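PDB 1NFG: D-hydantoinase from Ralstonia pickettii, which probably hydrolyses the cyclic amide bond of D-hydantoin derivatives stereospecifically, using two zinc ions per subunit. Local coordinates for residues I124-P128 / M156-D160; D161-L165 / R221-L225. All coordinates share one frame; numbering follows the deposited sequence.

Contact 1 of 2, residues I124-P128 / M156-D160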
loop_
_atom_site.group_PDB
_atom_site.type_symbol
_atom_site.label_atom_id
_atom_site.label_comp_id
_atom_site.label_asym_id
_atom_site.label_seq_id
_atom_site.Cartn_x
_atom_site.Cartn_y
_atom_site.Cartn_z
ATOM N N ILE A 124 -0.067 -22.612 25.880
ATOM C CA ILE A 124 0.112 -23.062 24.505
ATOM C C ILE A 124 -0.823 -24.230 24.231
ATOM O O ILE A 124 -0.812 -25.223 24.956
ATOM C CB ILE A 124 1.531 -23.571 24.227
ATOM C CG1 ILE A 124 2.532 -22.423 24.278
ATOM C CG2 ILE A 124 1.570 -24.234 22.864
ATOM C CD1 ILE A 124 3.927 -22.822 23.868
ATOM N N VAL A 125 -1.626 -24.108 23.183
ATOM C CA VAL A 125 -2.549 -25.162 22.801
ATOM C C VAL A 125 -2.039 -25.826 21.520
ATOM O O VAL A 125 -2.170 -25.264 20.434
ATOM C CB VAL A 125 -3.945 -24.595 22.542
ATOM C CG1 VAL A 125 -4.900 -25.707 22.154
ATOM C CG2 VAL A 125 -4.435 -23.872 23.772
ATOM N N LEU A 126 -1.444 -27.008 21.645
ATOM C CA LEU A 126 -0.941 -27.718 20.478
ATOM C C LEU A 126 -1.663 -29.048 20.203
ATOM O O LEU A 126 -1.249 -29.820 19.337
ATOM C CB LEU A 126 0.570 -27.938 20.606
ATOM C CG LEU A 126 1.144 -28.429 21.934
ATOM C CD1 LEU A 126 0.643 -29.834 22.255
ATOM C CD2 LEU A 126 2.660 -28.408 21.841
ATOM N N ASP A 127 -2.745 -29.305 20.931
ATOM C CA ASP A 127 -3.530 -30.523 20.753
ATOM C C ASP A 127 -4.975 -30.139 21.044
ATOM O O ASP A 127 -5.544 -30.512 22.072
ATOM C CB ASP A 127 -3.047 -31.618 21.711
ATOM C CG ASP A 127 -3.780 -32.937 21.512
ATOM O OD1 ASP A 127 -4.242 -33.197 20.382
ATOM O OD2 ASP A 127 -3.885 -33.721 22.480
ATOM N N PRO A 128 -5.588 -29.388 20.114
ATOM C CA PRO A 128 -6.955 -28.853 20.118
ATOM C C PRO A 128 -8.107 -29.833 20.252
ATOM O O PRO A 128 -9.023 -29.831 19.428
ATOM C CB PRO A 128 -7.016 -28.083 18.808
ATOM C CG PRO A 128 -6.196 -28.923 17.924
ATOM C CD PRO A 128 -4.987 -29.221 18.778
ATOM N N MET A 156 4.438 -31.123 15.740
ATOM C CA MET A 156 5.095 -30.733 16.976
ATOM C C MET A 156 4.258 -29.662 17.668
ATOM O O MET A 156 3.799 -29.864 18.785
ATOM C CB MET A 156 6.503 -30.213 16.688
ATOM C CG MET A 156 7.394 -30.143 17.919
ATOM S SD MET A 156 9.039 -29.431 17.605
ATOM C CE MET A 156 8.827 -27.746 18.295
ATOM N N ASN A 157 4.041 -28.534 16.997
ATOM C CA ASN A 157 3.253 -27.442 17.565
ATOM C C ASN A 157 2.143 -26.960 16.637
ATOM O O ASN A 157 1.121 -26.455 17.096
ATOM C CB ASN A 157 4.147 -26.242 17.875
ATOM C CG ASN A 157 4.979 -26.428 19.124
ATOM O OD1 ASN A 157 5.777 -27.360 19.226
ATOM N ND2 ASN A 157 4.805 -25.528 20.084
ATOM N N MET A 158 2.350 -27.119 15.333
ATOM C CA MET A 158 1.404 -26.641 14.332
ATOM C C MET A 158 -0.054 -27.068 14.445
ATOM O O MET A 158 -0.369 -28.247 14.595
ATOM C CB MET A 158 1.906 -26.985 12.919
ATOM C CG MET A 158 1.059 -26.347 11.802
ATOM S SD MET A 158 1.616 -26.633 10.084
ATOM C CE MET A 158 3.384 -26.747 10.313
ATOM N N ILE A 159 -0.935 -26.079 14.361
ATOM C CA ILE A 159 -2.371 -26.294 14.379
ATOM C C ILE A 159 -2.867 -25.627 13.091
ATOM O O ILE A 159 -2.086 -24.977 12.398
ATOM C CB ILE A 159 -3.026 -25.668 15.636
ATOM C CG1 ILE A 159 -2.662 -24.182 15.764
ATOM C CG2 ILE A 159 -2.570 -26.431 16.873
ATOM C CD1 ILE A 159 -3.596 -23.243 15.033
ATOM N N ASP A 160 -4.142 -25.776 12.762
ATOM C CA ASP A 160 -4.663 -25.211 11.520
ATOM C C ASP A 160 -5.617 -24.036 11.708
ATOM O O ASP A 160 -5.925 -23.651 12.831
ATOM C CB ASP A 160 -5.367 -26.315 10.731
ATOM C CG ASP A 160 -6.461 -26.996 11.538
ATOM O OD1 ASP A 160 -7.412 -26.309 11.965
ATOM O OD2 ASP A 160 -6.372 -28.219 11.754
HETATM O O HOH W 1 -0.254 -24.522 18.696
#
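Leu-126 and Ile-159 carry a loop-to-loop packing contact, bridged by one water, at the exit of strand 118-124 in the TIM barrel of this amidohydrolase. The backbones come nearest at Leu-126 and Asn-157, whose CA atoms lie 5.1 Å apart. The leucine lies against the backbone of Met-156 and Asn-157: its CD2 approaches Met-156 O at 3.6 Å, and its CB rests near Asn-157 O. Ile-159 answers with one branch. Its CG2 stands anti to its own carbonyl carbon, with CG1 between the backbone N and the carbonyl carbon (chi1 54°). The CG2 methyl touches Val-125 O at 3.8 Å and also lies against Pro-128 CD. The polar link is indirect, because the water donates both to Val-125 O (2.7 Å from its oxygen) and to Asn-157 O (2.9 Å), tying the two carbonyls without a direct backbone bond. Asn-157 lies close to Tyr-153, a probable substrate-binding residue, while the side chain of Ile-124 is about 7 Å from a zinc ion. Ile-124, Leu-126 and Asn-157 meet strand 85-93, while Val-125 and Pro-128 pack on helix 130-135, with Pro-128 and Ile-159 also reaching helix 161-174.

Contact 2 of 2, residues D161-L165 / R221-L225; sequences DVTLL and RALAL
Leu-225 packs against Leu-164 and Leu-165 where helices 161-174 and 212-229 of the TIM-barrel outer layer meet, and a salt bridge between Asp-161 and Arg-221 joins the same pair. Over these short segments the axes approach to 10.5 Å and cross at -46°. All six touching residues are buried.

The apolar part centres on Leu-225. Its CD2 meets Leu-164 CD2 at 3.8 Å, the side chains meeting at a slant, whereas its CG faces Leu-165 CG at 3.9 Å with the side chains roughly perpendicular. Leu-164 CG is anti to the backbone N, an extension that carries CD2 across to Ala-222 CB at 4.3 Å as well. Leu-164 and Ala-222 also touch strand 178-180, so this side of the helix pair rests on the barrel wall.

The polar part lies beside the leucines, with Asp-161 OD1 3.8 Å from Leu-225 CD2, and near a subunit boundary. The Asp-161 carboxylate, bonded to Arg-221 and, through OD2, to Asn-184 of the second subunit, links two helices and a neighbouring subunit. Arg-221 NH2 forms another salt bridge with Glu-217 of its own chain. Within the pair, Arg-221 NH1 donates to the syn lone pair of Asp-161 OD1 at 2.8 Å; the N-H...O angle of 137° is well bent, although OD1 sits only 4° out of the guanidinium plane.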
loop_
_atom_site.group_PDB
_atom_site.type_symbol
_atom_site.label_atom_id
_atom_site.label_comp_id
_atom_site.label_asym_id
_atom_site.label_seq_id
_atom_site.Cartn_x
_atom_site.Cartn_y
_atom_site.Cartn_z
ATOM N N ASP A 161 -6.097 -23.484 10.596
ATOM C CA ASP A 161 -7.011 -22.353 10.638
ATOM C C ASP A 161 -8.272 -22.700 11.421
ATOM O O ASP A 161 -8.832 -21.845 12.117
ATOM C CB ASP A 161 -7.389 -21.892 9.215
ATOM C CG ASP A 161 -6.180 -21.445 8.392
ATOM O OD1 ASP A 161 -5.079 -21.251 8.960
ATOM O OD2 ASP A 161 -6.334 -21.279 7.163
ATOM N N VAL A 162 -8.721 -23.949 11.305
ATOM C CA VAL A 162 -9.917 -24.402 12.022
ATOM C C VAL A 162 -9.682 -24.256 13.523
ATOM O O VAL A 162 -10.552 -23.793 14.266
ATOM C CB VAL A 162 -10.239 -25.889 11.724
ATOM C CG1 VAL A 162 -11.454 -26.331 12.531
ATOM C CG2 VAL A 162 -10.481 -26.081 10.237
ATOM N N THR A 163 -8.490 -24.657 13.954
ATOM C CA THR A 163 -8.102 -24.571 15.354
ATOM C C THR A 163 -8.023 -23.105 15.778
ATOM O O THR A 163 -8.686 -22.689 16.733
ATOM C CB THR A 163 -6.737 -25.249 15.577
ATOM O OG1 THR A 163 -6.844 -26.643 15.253
ATOM C CG2 THR A 163 -6.284 -25.089 17.023
ATOM N N LEU A 164 -7.217 -22.332 15.049
ATOM C CA LEU A 164 -7.034 -20.905 15.312
ATOM C C LEU A 164 -8.379 -20.180 15.431
ATOM O O LEU A 164 -8.583 -19.363 16.331
ATOM C CB LEU A 164 -6.186 -20.281 14.196
ATOM C CG LEU A 164 -5.829 -18.793 14.272
ATOM C CD1 LEU A 164 -5.382 -18.424 15.678
ATOM C CD2 LEU A 164 -4.726 -18.493 13.262
ATOM N N LEU A 165 -9.299 -20.491 14.527
ATOM C CA LEU A 165 -10.620 -19.886 14.557
ATOM C C LEU A 165 -11.368 -20.292 15.832
ATOM O O LEU A 165 -12.091 -19.482 16.420
ATOM C CB LEU A 165 -11.410 -20.315 13.321
ATOM C CG LEU A 165 -11.073 -19.587 12.013
ATOM C CD1 LEU A 165 -11.442 -20.439 10.810
ATOM C CD2 LEU A 165 -11.813 -18.258 11.994
ATOM N N ARG A 221 -2.590 -14.082 7.347
ATOM C CA ARG A 221 -3.659 -15.063 7.539
ATOM C C ARG A 221 -4.222 -15.000 8.963
ATOM O O ARG A 221 -5.443 -14.922 9.166
ATOM C CB ARG A 221 -3.119 -16.466 7.231
ATOM C CG ARG A 221 -4.117 -17.611 7.372
ATOM C CD ARG A 221 -3.829 -18.680 6.321
ATOM N NE ARG A 221 -2.411 -19.034 6.248
ATOM C CZ ARG A 221 -1.830 -19.958 7.009
ATOM N NH1 ARG A 221 -2.550 -20.635 7.906
ATOM N NH2 ARG A 221 -0.527 -20.198 6.884
ATOM N N ALA A 222 -3.330 -15.027 9.948
ATOM C CA ALA A 222 -3.762 -14.964 11.333
ATOM C C ALA A 222 -4.609 -13.706 11.540
ATOM O O ALA A 222 -5.723 -13.768 12.068
ATOM C CB ALA A 222 -2.548 -14.955 12.257
ATOM N N LEU A 223 -4.092 -12.563 11.101
ATOM C CA LEU A 223 -4.816 -11.307 11.258
ATOM C C LEU A 223 -6.165 -11.340 10.544
ATOM O O LEU A 223 -7.153 -10.788 11.040
ATOM C CB LEU A 223 -3.954 -10.144 10.753
ATOM C CG LEU A 223 -2.668 -9.943 11.568
ATOM C CD1 LEU A 223 -1.703 -9.025 10.843
ATOM C CD2 LEU A 223 -3.026 -9.388 12.923
ATOM N N ALA A 224 -6.207 -11.991 9.384
ATOM C CA ALA A 224 -7.446 -12.109 8.619
ATOM C C ALA A 224 -8.462 -12.930 9.414
ATOM O O ALA A 224 -9.648 -12.580 9.500
ATOM C CB ALA A 224 -7.166 -12.773 7.281
ATOM N N LEU A 225 -7.985 -14.029 9.994
ATOM C CA LEU A 225 -8.837 -14.896 10.799
ATOM C C LEU A 225 -9.345 -14.129 12.015
ATOM O O LEU A 225 -10.514 -14.249 12.399
ATOM C CB LEU A 225 -8.057 -16.145 11.232
ATOM C CG LEU A 225 -8.253 -17.423 10.398
ATOM C CD1 LEU A 225 -8.927 -17.117 9.057
ATOM C CD2 LEU A 225 -6.901 -18.102 10.200
#

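Overall arrangement
The two contacts follow one another along the chain and share a junction: 156-160 runs directly into helix 161-174, with Asp-160 as its N-cap. Their centres are about 13 Å apart, and they touch where Pro-128 CB meets Thr-163 CG2 at 3.6 Å. Contact 1 is a partly buried meeting of loops, closer to the zinc ions, in which the polar link runs through a water. Contact 2 is buried and helical, lies farther out, and combines leucine packing with a direct charge pair. The second subunit reaches only contact 2, whereas contact 1 stays within its own chain. Helix 161-174 is common to both: its first turn packs against the loops of contact 1, and it crosses helix 212-229 in contact 2.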